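Local coordinates for protein putative oxidoreductase (Gluconobacter oxydans, PDB 3WJ7) that is a putative oxidoreductase of the short-chain dehydrogenase/reductase family, a Rossmann-fold reductase that probably uses a nicotinamide coenzyme, at residues Arg36-Val44 with Leu71-Ile80; Val103-Leu114 with Glu164-Pro175. One frame throughout, in Å; residues are numbered along the deposited sequence.

Contact 1 of 2, residues Arg36-Val44 with Leu71-Ile80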
# COMPACT_ATOMS: atom_id res chain seq x y z
N ARG A 36 -41.41 6.78 -4.16
CA ARG A 36 -41.72 8.17 -3.87
C ARG A 36 -41.89 9.08 -5.14
O ARG A 36 -42.11 10.28 -5.01
CB ARG A 36 -40.67 8.75 -2.91
CG ARG A 36 -41.12 8.87 -1.45
CD ARG A 36 -39.90 9.23 -0.65
NE ARG A 36 -39.98 9.22 0.81
CZ ARG A 36 -40.05 8.15 1.60
NH1 ARG A 36 -40.17 6.90 1.14
NH2 ARG A 36 -40.02 8.34 2.91
N GLY A 37 -41.77 8.49 -6.34
CA GLY A 37 -41.85 9.20 -7.64
C GLY A 37 -40.86 10.31 -8.03
O GLY A 37 -41.24 11.31 -8.62
N HIS A 38 -39.58 10.15 -7.71
CA HIS A 38 -38.54 10.97 -8.32
C HIS A 38 -38.32 10.49 -9.73
O HIS A 38 -38.58 9.32 -10.03
CB HIS A 38 -37.24 10.82 -7.55
CG HIS A 38 -37.29 11.44 -6.19
ND1 HIS A 38 -36.41 12.41 -5.79
CD2 HIS A 38 -38.15 11.26 -5.17
CE1 HIS A 38 -36.71 12.79 -4.56
NE2 HIS A 38 -37.78 12.11 -4.16
N ARG A 39 -37.83 11.36 -10.60
CA ARG A 39 -37.34 10.90 -11.89
C ARG A 39 -35.87 10.53 -11.71
O ARG A 39 -35.04 11.38 -11.35
CB ARG A 39 -37.50 11.96 -13.01
CG ARG A 39 -38.46 13.09 -12.71
CD ARG A 39 -38.69 13.91 -13.98
NE ARG A 39 -39.75 14.92 -13.88
CZ ARG A 39 -40.29 15.56 -14.92
NH1 ARG A 39 -39.88 15.31 -16.17
NH2 ARG A 39 -41.24 16.47 -14.73
N LEU A 40 -35.54 9.28 -11.97
CA LEU A 40 -34.19 8.80 -11.75
C LEU A 40 -33.24 8.81 -12.96
O LEU A 40 -33.62 8.54 -14.11
CB LEU A 40 -34.23 7.42 -11.12
CG LEU A 40 -34.86 7.26 -9.72
CD1 LEU A 40 -34.70 5.81 -9.29
CD2 LEU A 40 -34.23 8.15 -8.66
N ARG A 41 -31.99 9.18 -12.69
CA ARG A 41 -30.89 8.89 -13.58
C ARG A 41 -29.83 8.09 -12.75
O ARG A 41 -29.53 8.42 -11.61
CB ARG A 41 -30.32 10.18 -14.20
CG ARG A 41 -29.12 9.96 -15.15
CD ARG A 41 -28.57 11.26 -15.76
NE ARG A 41 -29.61 11.99 -16.46
CZ ARG A 41 -29.65 13.29 -16.66
NH1 ARG A 41 -28.69 14.09 -16.22
NH2 ARG A 41 -30.70 13.81 -17.30
N LEU A 42 -29.28 7.04 -13.31
CA LEU A 42 -28.41 6.19 -12.51
C LEU A 42 -27.02 6.24 -13.12
O LEU A 42 -26.87 5.92 -14.27
CB LEU A 42 -28.96 4.75 -12.48
CG LEU A 42 -30.42 4.61 -11.99
CD1 LEU A 42 -30.88 3.17 -11.99
CD2 LEU A 42 -30.70 5.23 -10.63
N LEU A 43 -26.02 6.70 -12.39
CA LEU A 43 -24.68 6.67 -12.92
C LEU A 43 -24.17 5.26 -12.74
O LEU A 43 -24.33 4.68 -11.67
CB LEU A 43 -23.76 7.66 -12.21
CG LEU A 43 -22.34 7.79 -12.76
CD1 LEU A 43 -22.27 8.72 -13.98
CD2 LEU A 43 -21.39 8.28 -11.67
N VAL A 44 -23.62 4.70 -13.81
CA VAL A 44 -22.98 3.37 -13.80
C VAL A 44 -21.62 3.42 -14.49
O VAL A 44 -21.38 4.31 -15.33
CB VAL A 44 -23.83 2.34 -14.55
CG1 VAL A 44 -25.17 2.12 -13.86
CG2 VAL A 44 -24.00 2.78 -16.01
N LEU A 71 -18.76 13.51 -15.78
CA LEU A 71 -19.71 13.82 -14.72
C LEU A 71 -20.64 14.97 -15.07
O LEU A 71 -21.81 14.93 -14.70
CB LEU A 71 -19.00 14.12 -13.40
CG LEU A 71 -18.04 13.05 -12.90
CD1 LEU A 71 -17.33 13.55 -11.68
CD2 LEU A 71 -18.74 11.75 -12.60
N ALA A 72 -20.12 16.01 -15.72
CA ALA A 72 -20.97 17.14 -16.12
C ALA A 72 -22.20 16.69 -16.96
O ALA A 72 -23.34 17.07 -16.64
CB ALA A 72 -20.16 18.22 -16.81
N PRO A 73 -21.98 15.87 -18.02
CA PRO A 73 -23.07 15.26 -18.78
C PRO A 73 -24.10 14.58 -17.91
O PRO A 73 -25.29 14.67 -18.17
CB PRO A 73 -22.35 14.18 -19.61
CG PRO A 73 -21.00 14.74 -19.83
CD PRO A 73 -20.67 15.59 -18.64
N ALA A 74 -23.63 13.86 -16.89
CA ALA A 74 -24.57 13.11 -16.04
C ALA A 74 -25.33 14.02 -15.10
O ALA A 74 -26.41 13.69 -14.73
CB ALA A 74 -23.85 12.06 -15.22
N LEU A 75 -24.74 15.14 -14.71
CA LEU A 75 -25.36 16.06 -13.79
C LEU A 75 -26.17 17.16 -14.53
O LEU A 75 -26.84 18.00 -13.89
CB LEU A 75 -24.30 16.69 -12.87
CG LEU A 75 -23.61 15.87 -11.79
CD1 LEU A 75 -22.14 16.25 -11.64
CD2 LEU A 75 -24.35 15.97 -10.47
N LYS A 76 -26.15 17.17 -15.86
CA LYS A 76 -27.03 18.13 -16.57
C LYS A 76 -28.52 17.92 -16.23
O LYS A 76 -29.04 16.81 -16.33
CB LYS A 76 -26.77 18.06 -18.08
CG LYS A 76 -27.61 18.99 -18.92
CD LYS A 76 -27.06 18.98 -20.33
CE LYS A 76 -28.18 19.19 -21.33
NZ LYS A 76 -27.58 19.27 -22.69
N GLY A 77 -29.17 18.99 -15.77
CA GLY A 77 -30.61 18.99 -15.45
C GLY A 77 -30.96 18.34 -14.12
O GLY A 77 -32.14 18.04 -13.87
N VAL A 78 -29.94 18.11 -13.28
CA VAL A 78 -30.10 17.37 -12.00
C VAL A 78 -30.34 18.29 -10.78
O VAL A 78 -29.54 19.14 -10.49
CB VAL A 78 -28.88 16.44 -11.74
CG1 VAL A 78 -28.92 15.84 -10.33
CG2 VAL A 78 -28.77 15.36 -12.82
N LYS A 79 -31.42 18.09 -10.04
CA LYS A 79 -31.71 18.92 -8.89
C LYS A 79 -31.11 18.35 -7.59
O LYS A 79 -30.72 19.11 -6.67
CB LYS A 79 -33.25 19.06 -8.76
CG LYS A 79 -33.76 19.69 -7.47
CD LYS A 79 -35.29 19.59 -7.34
CE LYS A 79 -35.83 20.58 -6.29
NZ LYS A 79 -36.95 19.98 -5.50
N ILE A 80 -31.11 17.01 -7.52
CA ILE A 80 -30.80 16.24 -6.31
C ILE A 80 -29.87 15.06 -6.63
O ILE A 80 -30.06 14.29 -7.60
CB ILE A 80 -32.07 15.67 -5.66
CG1 ILE A 80 -32.97 16.78 -5.07
CG2 ILE A 80 -31.73 14.68 -4.56
CD1 ILE A 80 -34.43 16.39 -5.14

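Contact 2 of 2, residues Val103-Leu114 with Glu164-Pro175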
# COMPACT_ATOMS: atom_id res chain seq x y z
N VAL A 103 -11.47 8.72 -2.35
CA VAL A 103 -11.48 10.03 -1.75
C VAL A 103 -11.56 11.11 -2.84
O VAL A 103 -12.43 11.99 -2.78
CB VAL A 103 -10.34 10.23 -0.75
CG1 VAL A 103 -10.32 11.66 -0.23
CG2 VAL A 103 -10.56 9.28 0.40
N GLU A 104 -10.71 11.01 -3.86
CA GLU A 104 -10.73 11.94 -4.96
C GLU A 104 -12.00 11.86 -5.76
O GLU A 104 -12.46 12.91 -6.25
CB GLU A 104 -9.51 11.77 -5.91
CG GLU A 104 -8.23 11.41 -5.16
CD GLU A 104 -7.06 12.35 -5.39
OE1 GLU A 104 -7.21 13.33 -6.17
OE2 GLU A 104 -5.99 12.11 -4.75
N GLY A 105 -12.55 10.66 -5.94
CA GLY A 105 -13.78 10.46 -6.71
C GLY A 105 -14.96 11.24 -6.13
O GLY A 105 -15.71 11.92 -6.85
N THR A 106 -15.09 11.14 -4.82
CA THR A 106 -16.08 11.86 -4.05
C THR A 106 -15.90 13.38 -4.16
O THR A 106 -16.87 14.12 -4.26
CB THR A 106 -15.99 11.38 -2.60
OG1 THR A 106 -16.47 10.04 -2.55
CG2 THR A 106 -16.75 12.24 -1.64
N ARG A 107 -14.65 13.84 -4.10
CA ARG A 107 -14.34 15.23 -4.30
C ARG A 107 -14.75 15.63 -5.76
O ARG A 107 -15.51 16.59 -5.93
CB ARG A 107 -12.86 15.48 -4.00
CG ARG A 107 -12.43 16.95 -4.01
CD ARG A 107 -10.91 17.08 -3.97
NE ARG A 107 -10.48 18.48 -3.83
CZ ARG A 107 -9.21 18.91 -3.75
NH1 ARG A 107 -8.16 18.08 -3.76
NH2 ARG A 107 -8.98 20.22 -3.63
N ASN A 108 -14.35 14.88 -6.78
CA ASN A 108 -14.77 15.26 -8.11
C ASN A 108 -16.35 15.34 -8.19
O ASN A 108 -16.93 16.34 -8.70
CB ASN A 108 -14.17 14.31 -9.16
CG ASN A 108 -12.60 14.38 -9.22
OD1 ASN A 108 -12.00 15.39 -8.84
ND2 ASN A 108 -11.96 13.31 -9.71
N LEU A 109 -17.03 14.32 -7.67
CA LEU A 109 -18.44 14.30 -7.77
C LEU A 109 -19.03 15.54 -7.07
O LEU A 109 -19.87 16.26 -7.67
CB LEU A 109 -19.02 13.03 -7.15
CG LEU A 109 -20.54 12.97 -7.27
CD1 LEU A 109 -20.94 12.92 -8.75
CD2 LEU A 109 -21.09 11.77 -6.52
N MET A 110 -18.58 15.80 -5.84
CA MET A 110 -19.06 16.95 -5.08
C MET A 110 -18.79 18.30 -5.77
O MET A 110 -19.67 19.15 -5.87
CB MET A 110 -18.48 16.93 -3.66
CG MET A 110 -18.94 15.78 -2.77
SD MET A 110 -20.72 15.42 -2.66
CE MET A 110 -20.84 13.91 -3.60
N LEU A 111 -17.57 18.50 -6.25
CA LEU A 111 -17.26 19.71 -6.98
C LEU A 111 -18.08 19.82 -8.27
O LEU A 111 -18.58 20.89 -8.58
CB LEU A 111 -15.78 19.79 -7.26
CG LEU A 111 -14.76 20.02 -6.13
CD1 LEU A 111 -13.34 20.09 -6.70
CD2 LEU A 111 -15.07 21.30 -5.36
N ALA A 112 -18.24 18.71 -8.99
CA ALA A 112 -19.05 18.72 -10.23
C ALA A 112 -20.51 19.07 -10.01
O ALA A 112 -21.08 19.83 -10.79
CB ALA A 112 -18.92 17.40 -11.01
N ALA A 113 -21.10 18.54 -8.94
CA ALA A 113 -22.52 18.83 -8.58
C ALA A 113 -22.71 20.29 -8.17
O ALA A 113 -23.78 20.91 -8.37
CB ALA A 113 -22.97 17.94 -7.44
N LEU A 114 -21.66 20.82 -7.56
CA LEU A 114 -21.61 22.19 -7.16
C LEU A 114 -21.61 23.03 -8.42
O LEU A 114 -22.48 23.89 -8.59
CB LEU A 114 -20.33 22.44 -6.36
CG LEU A 114 -20.14 23.77 -5.66
CD1 LEU A 114 -21.29 24.01 -4.71
CD2 LEU A 114 -18.84 23.78 -4.91
N GLU A 164 -13.58 15.19 3.69
CA GLU A 164 -13.65 15.98 2.48
C GLU A 164 -15.01 16.65 2.30
O GLU A 164 -15.09 17.83 1.98
CB GLU A 164 -13.36 15.13 1.25
CG GLU A 164 -11.93 15.22 0.78
CD GLU A 164 -11.69 16.36 -0.22
OE1 GLU A 164 -12.13 17.54 -0.01
OE2 GLU A 164 -11.01 16.07 -1.25
N VAL A 165 -16.08 15.89 2.46
CA VAL A 165 -17.39 16.45 2.32
C VAL A 165 -17.55 17.58 3.35
O VAL A 165 -17.99 18.69 2.98
CB VAL A 165 -18.48 15.37 2.42
CG1 VAL A 165 -19.85 16.02 2.38
CG2 VAL A 165 -18.34 14.37 1.28
N LEU A 166 -17.19 17.34 4.62
CA LEU A 166 -17.32 18.43 5.63
C LEU A 166 -16.50 19.69 5.27
O LEU A 166 -16.90 20.81 5.63
CB LEU A 166 -17.02 17.97 7.07
CG LEU A 166 -17.99 16.91 7.58
CD1 LEU A 166 -17.44 16.18 8.79
CD2 LEU A 166 -19.36 17.46 7.87
N ARG A 167 -15.38 19.51 4.55
CA ARG A 167 -14.54 20.65 4.18
C ARG A 167 -15.30 21.43 3.11
O ARG A 167 -15.51 22.63 3.23
CB ARG A 167 -13.13 20.19 3.72
CG ARG A 167 -12.03 21.26 3.64
CD ARG A 167 -10.83 20.96 2.70
NE ARG A 167 -11.13 20.06 1.58
CZ ARG A 167 -11.37 20.39 0.30
NH1 ARG A 167 -11.37 21.67 -0.15
NH2 ARG A 167 -11.63 19.40 -0.55
N LEU A 168 -15.81 20.73 2.10
CA LEU A 168 -16.59 21.37 1.06
C LEU A 168 -17.89 21.97 1.55
O LEU A 168 -18.34 22.95 0.99
CB LEU A 168 -16.84 20.40 -0.10
CG LEU A 168 -15.59 19.92 -0.84
CD1 LEU A 168 -15.91 18.72 -1.71
CD2 LEU A 168 -15.00 21.02 -1.70
N ILE A 169 -18.50 21.40 2.58
CA ILE A 169 -19.70 22.02 3.12
C ILE A 169 -19.34 23.39 3.73
O ILE A 169 -20.08 24.37 3.54
CB ILE A 169 -20.38 21.11 4.17
CG1 ILE A 169 -21.03 19.90 3.49
CG2 ILE A 169 -21.39 21.88 5.02
CD1 ILE A 169 -21.46 18.82 4.46
N ARG A 170 -18.21 23.48 4.43
CA ARG A 170 -17.82 24.71 5.11
C ARG A 170 -17.14 25.72 4.18
O ARG A 170 -17.47 26.89 4.17
CB ARG A 170 -16.91 24.41 6.30
CG ARG A 170 -17.66 24.04 7.56
CD ARG A 170 -17.11 24.82 8.76
NE ARG A 170 -17.47 24.19 10.05
CZ ARG A 170 -17.68 24.84 11.20
NH1 ARG A 170 -17.60 26.17 11.27
NH2 ARG A 170 -17.99 24.14 12.29
N GLU A 171 -16.21 25.25 3.38
CA GLU A 171 -15.43 26.18 2.60
C GLU A 171 -16.12 26.67 1.34
O GLU A 171 -15.79 27.72 0.81
CB GLU A 171 -14.06 25.58 2.25
CG GLU A 171 -13.11 25.48 3.43
CD GLU A 171 -11.81 24.77 3.06
OE1 GLU A 171 -11.73 24.16 1.96
OE2 GLU A 171 -10.86 24.80 3.89
N LYS A 172 -17.08 25.91 0.83
CA LYS A 172 -17.61 26.20 -0.49
C LYS A 172 -19.12 26.08 -0.51
O LYS A 172 -19.72 26.09 -1.58
CB LYS A 172 -16.96 25.31 -1.57
CG LYS A 172 -15.45 25.42 -1.60
CD LYS A 172 -14.87 24.90 -2.90
CE LYS A 172 -13.50 25.53 -3.15
NZ LYS A 172 -12.93 25.14 -4.48
N ASN A 173 -19.73 25.96 0.67
CA ASN A 173 -21.21 25.94 0.76
C ASN A 173 -21.90 24.88 -0.12
O ASN A 173 -22.97 25.12 -0.71
CB ASN A 173 -21.77 27.35 0.54
CG ASN A 173 -20.97 28.40 1.31
OD1 ASN A 173 -21.12 28.54 2.53
ND2 ASN A 173 -20.07 29.09 0.60
N LEU A 174 -21.25 23.72 -0.20
CA LEU A 174 -21.84 22.48 -0.73
C LEU A 174 -23.20 22.12 -0.02
O LEU A 174 -23.29 22.01 1.18
CB LEU A 174 -20.81 21.35 -0.64
CG LEU A 174 -21.22 20.06 -1.35
CD1 LEU A 174 -20.87 20.08 -2.83
CD2 LEU A 174 -20.63 18.84 -0.64
N PRO A 175 -24.27 21.97 -0.78
CA PRO A 175 -25.50 21.84 -0.03
C PRO A 175 -25.75 20.38 0.36
O PRO A 175 -26.75 19.78 -0.05
CB PRO A 175 -26.54 22.34 -1.02
CG PRO A 175 -25.96 22.00 -2.35
CD PRO A 175 -24.50 22.28 -2.21
O HOH W 1 -11.67 21.50 -2.81

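Contact 1 of 2, residues Arg36-Val44 with Leu71-Ile80
R41, L43 and A74 carry most of this contact, in which a strand of the Rossmann fold, 39-44, lies against the short helix 71-75 and the turn that leads into strand 78-83. Strand and helix run nearly antiparallel (163° between their axes), and the two strands themselves are not neighbours: strand 15-18 pairs with both and sits between them in the parallel part of the main sheet.

R41 supplies the polar half. Its CG lies anti to the backbone N and the chain stays straight through chi2 (180°), then bends at chi3, which carries the guanidinium to the C-terminal end of the helix. There R41 NH1 gives two hydrogen bonds to main-chain oxygens, to K76 O at 2.7 Å and to A74 O at 2.8 Å. Both acceptors lie close to the guanidinium plane, at its edge, but the group meets the two carbonyls differently: the approach to K76 O is only slightly tilted from that carbonyl's plane, whereas A74 O is reached from above its plane. Both oxygens belong to the stretch where helix 71-75 gives way to a type II turn, L75 to V78, so one nitrogen ties the helix end to the turn. NH2 makes a salt bridge to E59 on the adjoining strand 59-62, which probably helps hold the group's rotation.

L43 supplies the apolar half. With its CG anti to the backbone N (chi1 -176°), L43 CD1 comes to 3.9 Å from A74 CB, while CD2 faces L71 CD2 more loosely. A74 thus serves both halves, its methyl packed on leucine and its carbonyl bonded to arginine. At the far end of the contact, the edge of the H38 ring meets I80, with H38 CE1 4.3 Å from I80 CD1.

Contact 2 of 2, residues Val103-Leu114 with Glu164-Pro175
M110 turns its CG anti to the carbonyl carbon (chi1 -66°) and bends again at chi2, while L174 sets CG anti to its backbone N; the two side chains then cross at about a right angle, M110 SD lying 4.0 Å from L174 CD2. L168 bridges M110 and L111: L168 CD1 rests 3.7 Å from M110 CB, and L168 CD2 meets L111 CD2 at the same separation. With L174 just beyond the end of helix 153-172, these residues form the apolar seam against helix 95-115. The two Rossmann-fold helices run nearly parallel here, their segment axes 10.4 Å apart at closest approach and crossing at -26°. Toward the sheet, T106 CG2 touches V165 CG2, and I121 of strand 120-124 packs on both M110 and L174.

The outer margin is charged. R107 is extended from CG to NE, and its CB, CG and CD pass obliquely across E164 OE2. The guanidinium and carboxylate planes are 65° apart and R107 NE is 3.6 Å from E164 OE2, so this salt bridge rests on charge without a directed N-H. R167 lies one turn on from E164, and a water accepts from R107 NH2 at 3.1 Å and R167 NH1 at 2.7 Å. R167 NH1 also bonds to E171 OE1. Two arginines that share a water, each with a glutamate partner, suggest a border where the glutamates probably offset the like charges, with cohesion nearer the sheet left to apolar contacts.

How the contacts relate
The centres of contacts 1 and 2 are about 17 Å apart. The contacts meet where helix 71-75 packs on helix 95-115: L71 and L75 of contact 1 lie against that helix, with L75 CD1 3.5 Å from A112 CB of contact 2. Helix 71-75 therefore touches strand 39-44 through one set of atoms and helix 95-115 through another. Contact 1 is mostly buried and buries 294 Å², joining a strand to a helix end through directed arginine-to-carbonyl bonds. Contact 2, partly buried, joins two helices over 581 Å², mainly by methyl and sulfur packing, and its charged groups sit at the margin. Arginine thus grips backbone oxygens in one and shares a water in the other.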